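Local atomic coordinates of putative protease (Parabacteroides distasonis ATCC 8503, PDB entry 3KD4), a protein that is of unproven function but is probably an exported protease that hydrolyses peptide bonds. Residues 148-151 with 152-155; 494-497 with 498-501; 243-246 with 247-251; 131-134 with 135-138. All coordinates share one frame; numbering follows the deposited sequence.

In the fold
Contacts 1, 2 and 3 lie at the surface, with centres about 30 Å from that of the chain, whereas contact 4 is partly buried and nearer the middle. Contacts 1 and 4 both sit where a strand runs out: contact 4 lies between strands 129-133 and 140-150, contact 1 at the far end of strand 140-150, their centres about 25 Å apart. Contacts 2 and 3 belong to helices, at the end of helix 481-495 and the start of helix 244-258. Chemistry follows place: contact 1 is a glycine-bearing turn, contact 2 a water-bridged helix exit, contact 3 a capped helix with an amide pair, and contact 4 an arginine-glutamate salt bridge.

Contact 1: 148-151 with 152-155; sequences SVPE and GTPL. With PO4 (phosphate ion), chain D.
Gly152 and Thr153 fold back on Pro150 as the chain leaves strand 140-150. Gly152 has a phi of 95°, where any CB would be pressed against Glu151 O, so the absence of a side chain suits the site. Its backbone N donates to O2 of a phosphate ion at 2.7 Å; the ion, probably taken from the crystallisation liquor, lies beside Glu151 CG and is also held by Lys175 NZ. Next, Thr153 N closes the turn on Pro150 O at 3.0 Å. The threonine is branched at CB and uses both branches: with chi1 at -68°, OG1 lies beside its own backbone N and 3.5 Å from Pro150 CD, while CG2 faces Val149. Thr153 CB is 3.9 Å from Val149 CG2. A water hydrogen-bonded to Thr153 OG1 at 2.9 Å donates to Glu151 O, tying the flank of the turn together. An alanine here would probably cost that water its hydroxyl mate and open a gap beside Val149 and the Pro150 ring. Further on, Leu155 CB comes loosely against Val149 CG2, adding to the apolar cover of the buried valine. This is a type II beta turn with glycine at its third position, leading from strand 140-150 toward strand 156-160.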
loop_
_atom_site.group_PDB
_atom_site.type_symbol
_atom_site.label_atom_id
_atom_site.label_comp_id
_atom_site.label_asym_id
_atom_site.label_seq_id
_atom_site.Cartn_x
_atom_site.Cartn_y
_atom_site.Cartn_z
ATOM N N SER A 148 -8.109 -9.415 25.088
ATOM C CA SER A 148 -8.888 -10.259 26.008
ATOM C C SER A 148 -9.935 -10.983 25.229
ATOM O O SER A 148 -10.641 -10.354 24.441
ATOM C CB SER A 148 -9.583 -9.421 27.073
ATOM O OG SER A 148 -8.643 -8.656 27.759
ATOM N N VAL A 149 -10.028 -12.291 25.450
ATOM C CA VAL A 149 -11.013 -13.156 24.798
ATOM C C VAL A 149 -11.536 -14.154 25.853
ATOM O O VAL A 149 -10.895 -14.359 26.900
ATOM C CB VAL A 149 -10.444 -13.902 23.557
ATOM C CG1 VAL A 149 -9.698 -12.939 22.608
ATOM C CG2 VAL A 149 -9.527 -15.058 23.969
ATOM N N PRO A 150 -12.687 -14.778 25.582
ATOM C CA PRO A 150 -13.202 -15.786 26.508
ATOM C C PRO A 150 -12.289 -17.005 26.586
ATOM O O PRO A 150 -11.737 -17.416 25.593
ATOM C CB PRO A 150 -14.580 -16.173 25.922
ATOM C CG PRO A 150 -14.932 -15.069 24.993
ATOM C CD PRO A 150 -13.580 -14.576 24.447
ATOM N N GLU A 151 -12.112 -17.534 27.790
ATOM C CA GLU A 151 -11.413 -18.795 27.931
ATOM C C GLU A 151 -12.052 -19.793 27.003
ATOM O O GLU A 151 -13.276 -19.842 26.857
ATOM C CB GLU A 151 -11.418 -19.298 29.378
ATOM C CG GLU A 151 -10.403 -18.491 30.133
ATOM C CD GLU A 151 -10.232 -18.848 31.579
ATOM O OE1 GLU A 151 -11.057 -19.629 32.144
ATOM O OE2 GLU A 151 -9.248 -18.303 32.144
ATOM N N GLY A 152 -11.206 -20.535 26.333
ATOM C CA GLY A 152 -11.681 -21.522 25.391
ATOM C C GLY A 152 -11.736 -21.049 23.955
ATOM O O GLY A 152 -11.946 -21.885 23.048
ATOM N N THR A 153 -11.593 -19.742 23.731
ATOM C CA THR A 153 -11.529 -19.181 22.397
ATOM C C THR A 153 -10.077 -19.323 21.903
ATOM O O THR A 153 -9.128 -18.992 22.626
ATOM C CB THR A 153 -11.963 -17.671 22.385
ATOM O OG1 THR A 153 -13.365 -17.579 22.689
ATOM C CG2 THR A 153 -11.696 -16.949 21.009
ATOM N N PRO A 154 -9.887 -19.848 20.690
ATOM C CA PRO A 154 -8.500 -19.901 20.204
ATOM C C PRO A 154 -7.946 -18.497 19.983
ATOM O O PRO A 154 -8.668 -17.627 19.567
ATOM C CB PRO A 154 -8.626 -20.646 18.867
ATOM C CG PRO A 154 -10.017 -20.318 18.400
ATOM C CD PRO A 154 -10.850 -20.315 19.682
ATOM N N LEU A 155 -6.675 -18.283 20.281
ATOM C CA LEU A 155 -6.058 -17.005 20.070
ATOM C C LEU A 155 -4.633 -17.240 19.564
ATOM O O LEU A 155 -3.862 -17.972 20.165
ATOM C CB LEU A 155 -6.092 -16.154 21.338
ATOM C CG LEU A 155 -5.349 -14.814 21.276
ATOM C CD1 LEU A 155 -5.985 -13.897 20.281
ATOM C CD2 LEU A 155 -5.316 -14.152 22.661
HETATM P P PO4 D . -7.859 -21.430 27.377
HETATM O O1 PO4 D . -8.316 -20.565 28.526
HETATM O O2 PO4 D . -8.518 -20.902 26.122
HETATM O O3 PO4 D . -6.357 -21.342 27.247
HETATM O O4 PO4 D . -8.259 -22.858 27.631
HETATM O O HOH W 1 -14.819 -19.377 24.513
#

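Contact 2: 494-497 with 498-501; sequences WTNP and DNRV
Asn496 O accepts from Asn499 N at 2.9 Å just after helix 481-495 ends, Pro497 O likewise accepts from Arg500 N at 2.9 Å, and Val501 N donates to Asp498 O at 3.1 Å. In the first two bonds the donor stands above the carbonyl plane, as the tight winding of the chain demands. Pro497 suits the beginning of this turn because it brings no N-H in need of an acceptor. The two asparagine side chains cross at about a right angle, and their only bond is weak, from Asn496 ND2 to Asn499 OD1 at 3.3 Å. Asn499 ND2 has a partner in Glu493 O, on the helix itself. Water bridges serve much of the rest: one joins Asn496 ND2 to Asp498 OD2, and another accepts from Arg500 NH2 at 3.0 Å while donating to Thr495 O. A third accepts from Arg500 NE and lies in bonding reach of Trp494 O and Asn496 O, with more acceptors nearby than it has protons. The bend at chi3 (-72°) carries the Arg500 guanidinium back over Pro497, where Pro497 O lies over one of its faces; NH1 donates to Leu394 O. The whole is a helix C-terminal exit passing through a short 3-10 segment into strand 501-505.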
loop_
_atom_site.group_PDB
_atom_site.type_symbol
_atom_site.label_atom_id
_atom_site.label_comp_id
_atom_site.label_asym_id
_atom_site.label_seq_id
_atom_site.Cartn_x
_atom_site.Cartn_y
_atom_site.Cartn_z
ATOM N N TRP A 494 21.044 7.101 -15.048
ATOM C CA TRP A 494 19.855 7.140 -15.886
ATOM C C TRP A 494 19.164 8.505 -15.899
ATOM O O TRP A 494 18.810 8.998 -16.970
ATOM C CB TRP A 494 18.844 6.055 -15.481
ATOM C CG TRP A 494 17.697 6.011 -16.403
ATOM C CD1 TRP A 494 16.475 6.537 -16.202
ATOM C CD2 TRP A 494 17.678 5.429 -17.708
ATOM N NE1 TRP A 494 15.674 6.342 -17.312
ATOM C CE2 TRP A 494 16.389 5.637 -18.244
ATOM C CE3 TRP A 494 18.617 4.742 -18.471
ATOM C CZ2 TRP A 494 16.017 5.177 -19.513
ATOM C CZ3 TRP A 494 18.250 4.268 -19.741
ATOM C CH2 TRP A 494 16.958 4.482 -20.241
ATOM N N THR A 495 18.968 9.099 -14.725
ATOM C CA THR A 495 18.099 10.275 -14.604
ATOM C C THR A 495 18.838 11.600 -14.817
ATOM O O THR A 495 18.213 12.581 -15.164
ATOM C CB THR A 495 17.388 10.350 -13.241
ATOM O OG1 THR A 495 18.368 10.402 -12.187
ATOM C CG2 THR A 495 16.453 9.111 -13.028
ATOM N N ASN A 496 20.145 11.637 -14.580
ATOM C CA ASN A 496 20.923 12.905 -14.693
ATOM C C ASN A 496 20.746 13.498 -16.092
ATOM O O ASN A 496 21.136 12.872 -17.074
ATOM C CB ASN A 496 22.395 12.621 -14.439
ATOM C CG ASN A 496 23.248 13.863 -14.422
ATOM O OD1 ASN A 496 22.962 14.790 -13.694
ATOM N ND2 ASN A 496 24.368 13.849 -15.174
ATOM N N PRO A 497 20.120 14.677 -16.196
ATOM C CA PRO A 497 19.778 15.272 -17.507
ATOM C C PRO A 497 20.972 15.471 -18.431
ATOM O O PRO A 497 20.831 15.338 -19.646
ATOM C CB PRO A 497 19.185 16.646 -17.139
ATOM C CG PRO A 497 18.793 16.544 -15.709
ATOM C CD PRO A 497 19.699 15.524 -15.065
ATOM N N ASP A 498 22.144 15.782 -17.870
ATOM C CA ASP A 498 23.350 15.931 -18.698
ATOM C C ASP A 498 23.613 14.687 -19.530
ATOM O O ASP A 498 24.192 14.761 -20.609
ATOM C CB ASP A 498 24.582 16.210 -17.837
ATOM C CG ASP A 498 24.652 17.625 -17.374
ATOM O OD1 ASP A 498 23.895 18.449 -17.922
ATOM O OD2 ASP A 498 25.447 17.913 -16.451
ATOM N N ASN A 499 23.184 13.532 -19.042
ATOM C CA ASN A 499 23.477 12.290 -19.754
ATOM C C ASN A 499 22.633 12.113 -20.993
ATOM O O ASN A 499 22.866 11.208 -21.765
ATOM C CB ASN A 499 23.360 11.101 -18.786
ATOM C CG ASN A 499 24.342 11.195 -17.633
ATOM O OD1 ASN A 499 25.331 11.926 -17.716
ATOM N ND2 ASN A 499 24.121 10.405 -16.576
ATOM N N ARG A 500 21.693 13.024 -21.207
ATOM C CA ARG A 500 20.850 13.044 -22.420
ATOM C C ARG A 500 21.201 14.187 -23.389
ATOM O O ARG A 500 20.470 14.437 -24.384
ATOM C CB ARG A 500 19.360 13.146 -22.013
ATOM C CG ARG A 500 18.794 11.856 -21.519
ATOM C CD ARG A 500 17.293 11.944 -21.192
ATOM N NE ARG A 500 17.040 12.715 -19.979
ATOM C CZ ARG A 500 16.570 13.957 -19.938
ATOM N NH1 ARG A 500 16.234 14.626 -21.028
ATOM N NH2 ARG A 500 16.403 14.542 -18.779
ATOM N N VAL A 501 22.292 14.893 -23.110
ATOM C CA VAL A 501 22.678 16.009 -23.948
ATOM C C VAL A 501 23.604 15.560 -25.073
ATOM O O VAL A 501 24.580 14.838 -24.829
ATOM C CB VAL A 501 23.369 17.109 -23.136
ATOM C CG1 VAL A 501 23.993 18.154 -24.067
ATOM C CG2 VAL A 501 22.368 17.739 -22.169
HETATM O O HOH W 2 18.924 11.445 -18.060
HETATM O O HOH W 3 16.062 12.467 -16.622
HETATM O O HOH W 4 26.214 16.099 -14.938
#

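Contact 3: 243-246 with 247-251; sequences NEQE and KVNII
Gln245 and Asn249 face each other one turn apart at the start of helix 244-258, joined by an amide-amide hydrogen bond as well as the backbone bond from Asn249 N to Gln245 O. Traced outward, Asn249 CB lies 3.5 Å from Glu246 O and about as far from Gln245 O. The amide carbon CG, beside the backbone N at a chi1 of -60°, is only 3.1 Å from Gln245 O. OD1 takes the N-H of Gln245 NE2 at 3.0 Å and also a bond from Arg252 NH1, while ND2 comes nearest to Gln245 O, 3.3 Å away at an angle too poor for a hydrogen bond. On the donor's side the bend at chi2 (64°) turns NE2 forward along the helix, toward Asn249, and OD1 lies in the Gln245 amide plane. A lysine in place of Asn249 would probably leave Gln245 NE2 without this acceptor and set a positive charge near Arg252. Earlier, Asn243 is the N-cap: its OD1 accepts from Glu246 N at 2.8 Å, a role for which a short side chain with a carbonyl is well suited. Along another flank, Glu246 CG touches Ile250 CD1 at 3.9 Å. Together the amides form a hydrogen-bond network, in which Asn249 OD1 takes bonds from Arg252 and Gln245 and Gln245 OE1 one from Gln339 NE2, linking the first turns of the helix to strand 337-341.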
loop_
_atom_site.group_PDB
_atom_site.type_symbol
_atom_site.label_atom_id
_atom_site.label_comp_id
_atom_site.label_asym_id
_atom_site.label_seq_id
_atom_site.Cartn_x
_atom_site.Cartn_y
_atom_site.Cartn_z
ATOM N N ASN A 243 -10.451 -18.000 -28.287
ATOM C CA ASN A 243 -9.572 -18.558 -27.279
ATOM C C ASN A 243 -9.854 -18.078 -25.847
ATOM O O ASN A 243 -10.547 -17.072 -25.605
ATOM C CB ASN A 243 -8.113 -18.327 -27.690
ATOM C CG ASN A 243 -7.766 -16.876 -27.825
ATOM O OD1 ASN A 243 -8.019 -16.075 -26.933
ATOM N ND2 ASN A 243 -7.152 -16.526 -28.943
ATOM N N GLU A 244 -9.299 -18.818 -24.905
ATOM C CA GLU A 244 -9.493 -18.510 -23.495
ATOM C C GLU A 244 -8.955 -17.143 -23.105
ATOM O O GLU A 244 -9.540 -16.472 -22.267
ATOM C CB GLU A 244 -8.863 -19.592 -22.656
ATOM C CG GLU A 244 -9.655 -20.854 -22.714
ATOM C CD GLU A 244 -9.130 -21.916 -21.771
ATOM O OE1 GLU A 244 -8.249 -21.608 -20.928
ATOM O OE2 GLU A 244 -9.614 -23.068 -21.882
ATOM N N GLN A 245 -7.862 -16.713 -23.735
ATOM C CA GLN A 245 -7.293 -15.439 -23.391
ATOM C C GLN A 245 -8.266 -14.300 -23.738
ATOM O O GLN A 245 -8.373 -13.305 -23.007
ATOM C CB GLN A 245 -5.946 -15.235 -24.069
ATOM C CG GLN A 245 -5.247 -13.926 -23.657
ATOM C CD GLN A 245 -4.896 -13.905 -22.175
ATOM O OE1 GLN A 245 -4.181 -14.764 -21.712
ATOM N NE2 GLN A 245 -5.420 -12.932 -21.434
ATOM N N GLU A 246 -8.963 -14.451 -24.862
ATOM C CA GLU A 246 -9.881 -13.423 -25.319
ATOM C C GLU A 246 -10.991 -13.297 -24.272
ATOM O O GLU A 246 -11.408 -12.212 -23.945
ATOM C CB GLU A 246 -10.467 -13.784 -26.702
ATOM C CG GLU A 246 -11.448 -12.740 -27.200
ATOM C CD GLU A 246 -12.047 -13.050 -28.566
ATOM O OE1 GLU A 246 -11.435 -13.824 -29.343
ATOM O OE2 GLU A 246 -13.146 -12.517 -28.849
ATOM N N LYS A 247 -11.446 -14.428 -23.749
ATOM C CA LYS A 247 -12.488 -14.419 -22.738
ATOM C C LYS A 247 -12.067 -13.668 -21.483
ATOM O O LYS A 247 -12.850 -12.875 -20.939
ATOM C CB LYS A 247 -12.890 -15.830 -22.368
ATOM C CG LYS A 247 -13.514 -16.627 -23.476
ATOM C CD LYS A 247 -13.899 -17.957 -22.904
ATOM C CE LYS A 247 -14.656 -18.829 -23.863
ATOM N NZ LYS A 247 -15.056 -20.057 -23.098
ATOM N N VAL A 248 -10.844 -13.912 -21.018
ATOM C CA VAL A 248 -10.315 -13.181 -19.857
ATOM C C VAL A 248 -10.299 -11.680 -20.177
ATOM O O VAL A 248 -10.747 -10.848 -19.381
ATOM C CB VAL A 248 -8.883 -13.674 -19.431
ATOM C CG1 VAL A 248 -8.282 -12.745 -18.338
ATOM C CG2 VAL A 248 -8.912 -15.153 -18.979
ATOM N N ASN A 249 -9.810 -11.329 -21.355
ATOM C CA ASN A 249 -9.719 -9.909 -21.724
ATOM C C ASN A 249 -11.067 -9.222 -21.757
ATOM O O ASN A 249 -11.204 -8.107 -21.282
ATOM C CB ASN A 249 -9.046 -9.754 -23.078
ATOM C CG ASN A 249 -7.637 -10.324 -23.102
ATOM O OD1 ASN A 249 -6.999 -10.518 -22.052
ATOM N ND2 ASN A 249 -7.139 -10.582 -24.310
ATOM N N ILE A 250 -12.060 -9.901 -22.310
ATOM C CA ILE A 250 -13.408 -9.352 -22.387
ATOM C C ILE A 250 -13.944 -9.073 -20.969
ATOM O O ILE A 250 -14.413 -7.963 -20.676
ATOM C CB ILE A 250 -14.347 -10.301 -23.172
ATOM C CG1 ILE A 250 -13.995 -10.274 -24.674
ATOM C CG2 ILE A 250 -15.819 -9.899 -22.962
ATOM C CD1 ILE A 250 -14.675 -11.379 -25.535
ATOM N N ILE A 251 -13.788 -10.042 -20.069
ATOM C CA ILE A 251 -14.328 -9.919 -18.719
ATOM C C ILE A 251 -13.573 -8.830 -17.937
ATOM O O ILE A 251 -14.177 -7.908 -17.384
ATOM C CB ILE A 251 -14.308 -11.263 -17.962
ATOM C CG1 ILE A 251 -15.165 -12.324 -18.685
ATOM C CG2 ILE A 251 -14.759 -11.075 -16.479
ATOM C CD1 ILE A 251 -16.640 -12.007 -18.783
#

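Contact 4: 131-134 with 135-138; sequences NERL and QETS
Arg133 ends strand 129-133 in extended conformation, and Leu134, with a psi of -19°, turns the chain so that Gln135 O and the Glu136 side chain come alongside the arginine. Arg133 spends one edge of its guanidinium on both. NE donates to Gln135 O at 2.9 Å, almost straight down the carbonyl bond, and NH2 forms a salt bridge with Glu136 OE1 at 3.0 Å. The bend at chi3 (75°) lays this edge against the loop, and both acceptors sit in its plane. Glu136 itself is folded at chi2 to bring its carboxylate within range; that group stands nearly upright to the guanidinium, their planes 84° apart, and OE1 is met on its syn side. A water closes a second link by donating to Glu136 OE2 at 2.9 Å and to Arg133 O. Leu134 points the other way, buried against Leu181, and Gln135 sends its amide to Ser200 OG and Pro185 O, so an apolar and an amide residue each fit the side they face. With two bonds along one edge, the guanidinium is held against rotation, and the charge pair, helped by a carbonyl and a water, binds the strand end to the loop that follows it.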
loop_
_atom_site.group_PDB
_atom_site.type_symbol
_atom_site.label_atom_id
_atom_site.label_comp_id
_atom_site.label_asym_id
_atom_site.label_seq_id
_atom_site.Cartn_x
_atom_site.Cartn_y
_atom_site.Cartn_z
ATOM N N ASN A 131 -4.346 -6.188 13.266
ATOM C CA ASN A 131 -3.085 -5.917 12.626
ATOM C C ASN A 131 -2.738 -4.454 12.905
ATOM O O ASN A 131 -3.039 -3.571 12.098
ATOM C CB ASN A 131 -3.183 -6.142 11.110
ATOM C CG ASN A 131 -1.893 -5.795 10.388
ATOM O OD1 ASN A 131 -0.793 -6.030 10.898
ATOM N ND2 ASN A 131 -2.022 -5.255 9.187
ATOM N N GLU A 132 -2.124 -4.181 14.043
ATOM C CA GLU A 132 -2.007 -2.811 14.492
ATOM C C GLU A 132 -0.572 -2.335 14.447
ATOM O O GLU A 132 0.305 -2.923 15.057
ATOM C CB GLU A 132 -2.557 -2.667 15.912
ATOM C CG GLU A 132 -2.693 -1.230 16.372
ATOM C CD GLU A 132 -3.909 -0.537 15.782
ATOM O OE1 GLU A 132 -4.710 -1.209 15.099
ATOM O OE2 GLU A 132 -4.056 0.682 16.011
ATOM N N ARG A 133 -0.352 -1.260 13.717
ATOM C CA ARG A 133 0.942 -0.580 13.729
ATOM C C ARG A 133 1.147 0.124 15.063
ATOM O O ARG A 133 0.275 0.887 15.461
ATOM C CB ARG A 133 0.951 0.484 12.625
ATOM C CG ARG A 133 2.277 1.144 12.443
ATOM C CD ARG A 133 2.239 2.312 11.454
ATOM N NE ARG A 133 1.607 3.482 12.075
ATOM C CZ ARG A 133 0.420 3.973 11.760
ATOM N NH1 ARG A 133 -0.312 3.433 10.800
ATOM N NH2 ARG A 133 -0.041 5.017 12.416
ATOM N N LEU A 134 2.288 -0.083 15.717
ATOM C CA LEU A 134 2.581 0.531 17.007
ATOM C C LEU A 134 3.617 1.681 16.926
ATOM O O LEU A 134 3.678 2.546 17.813
ATOM C CB LEU A 134 3.052 -0.549 17.979
ATOM C CG LEU A 134 2.080 -1.728 18.169
ATOM C CD1 LEU A 134 2.618 -2.710 19.204
ATOM C CD2 LEU A 134 0.664 -1.241 18.555
ATOM N N GLN A 135 4.381 1.725 15.836
ATOM C CA GLN A 135 5.279 2.831 15.576
ATOM C C GLN A 135 4.530 3.981 14.980
ATOM O O GLN A 135 3.663 3.783 14.127
ATOM C CB GLN A 135 6.405 2.403 14.614
ATOM C CG GLN A 135 7.491 3.418 14.423
ATOM C CD GLN A 135 8.702 2.848 13.705
ATOM O OE1 GLN A 135 8.565 2.149 12.717
ATOM N NE2 GLN A 135 9.886 3.115 14.232
ATOM N N GLU A 136 4.869 5.198 15.409
ATOM C CA GLU A 136 4.277 6.418 14.852
ATOM C C GLU A 136 5.349 7.313 14.211
ATOM O O GLU A 136 6.534 6.998 14.220
ATOM C CB GLU A 136 3.553 7.209 15.953
ATOM C CG GLU A 136 2.545 6.408 16.735
ATOM C CD GLU A 136 1.339 5.958 15.923
ATOM O OE1 GLU A 136 1.088 6.454 14.796
ATOM O OE2 GLU A 136 0.637 5.079 16.435
ATOM N N THR A 137 4.917 8.433 13.647
ATOM C CA THR A 137 5.833 9.397 13.035
ATOM C C THR A 137 6.558 10.219 14.104
ATOM O O THR A 137 7.532 10.890 13.826
ATOM C CB THR A 137 5.050 10.321 12.051
ATOM O OG1 THR A 137 3.952 10.905 12.740
ATOM C CG2 THR A 137 4.482 9.502 10.854
ATOM N N SER A 138 6.055 10.176 15.330
ATOM C CA SER A 138 6.776 10.673 16.498
ATOM C C SER A 138 7.148 9.488 17.401
ATOM O O SER A 138 6.471 8.433 17.376
ATOM C CB SER A 138 5.854 11.639 17.263
ATOM O OG SER A 138 5.524 12.775 16.485
HETATM O O HOH W 5 -1.268 3.252 15.215
#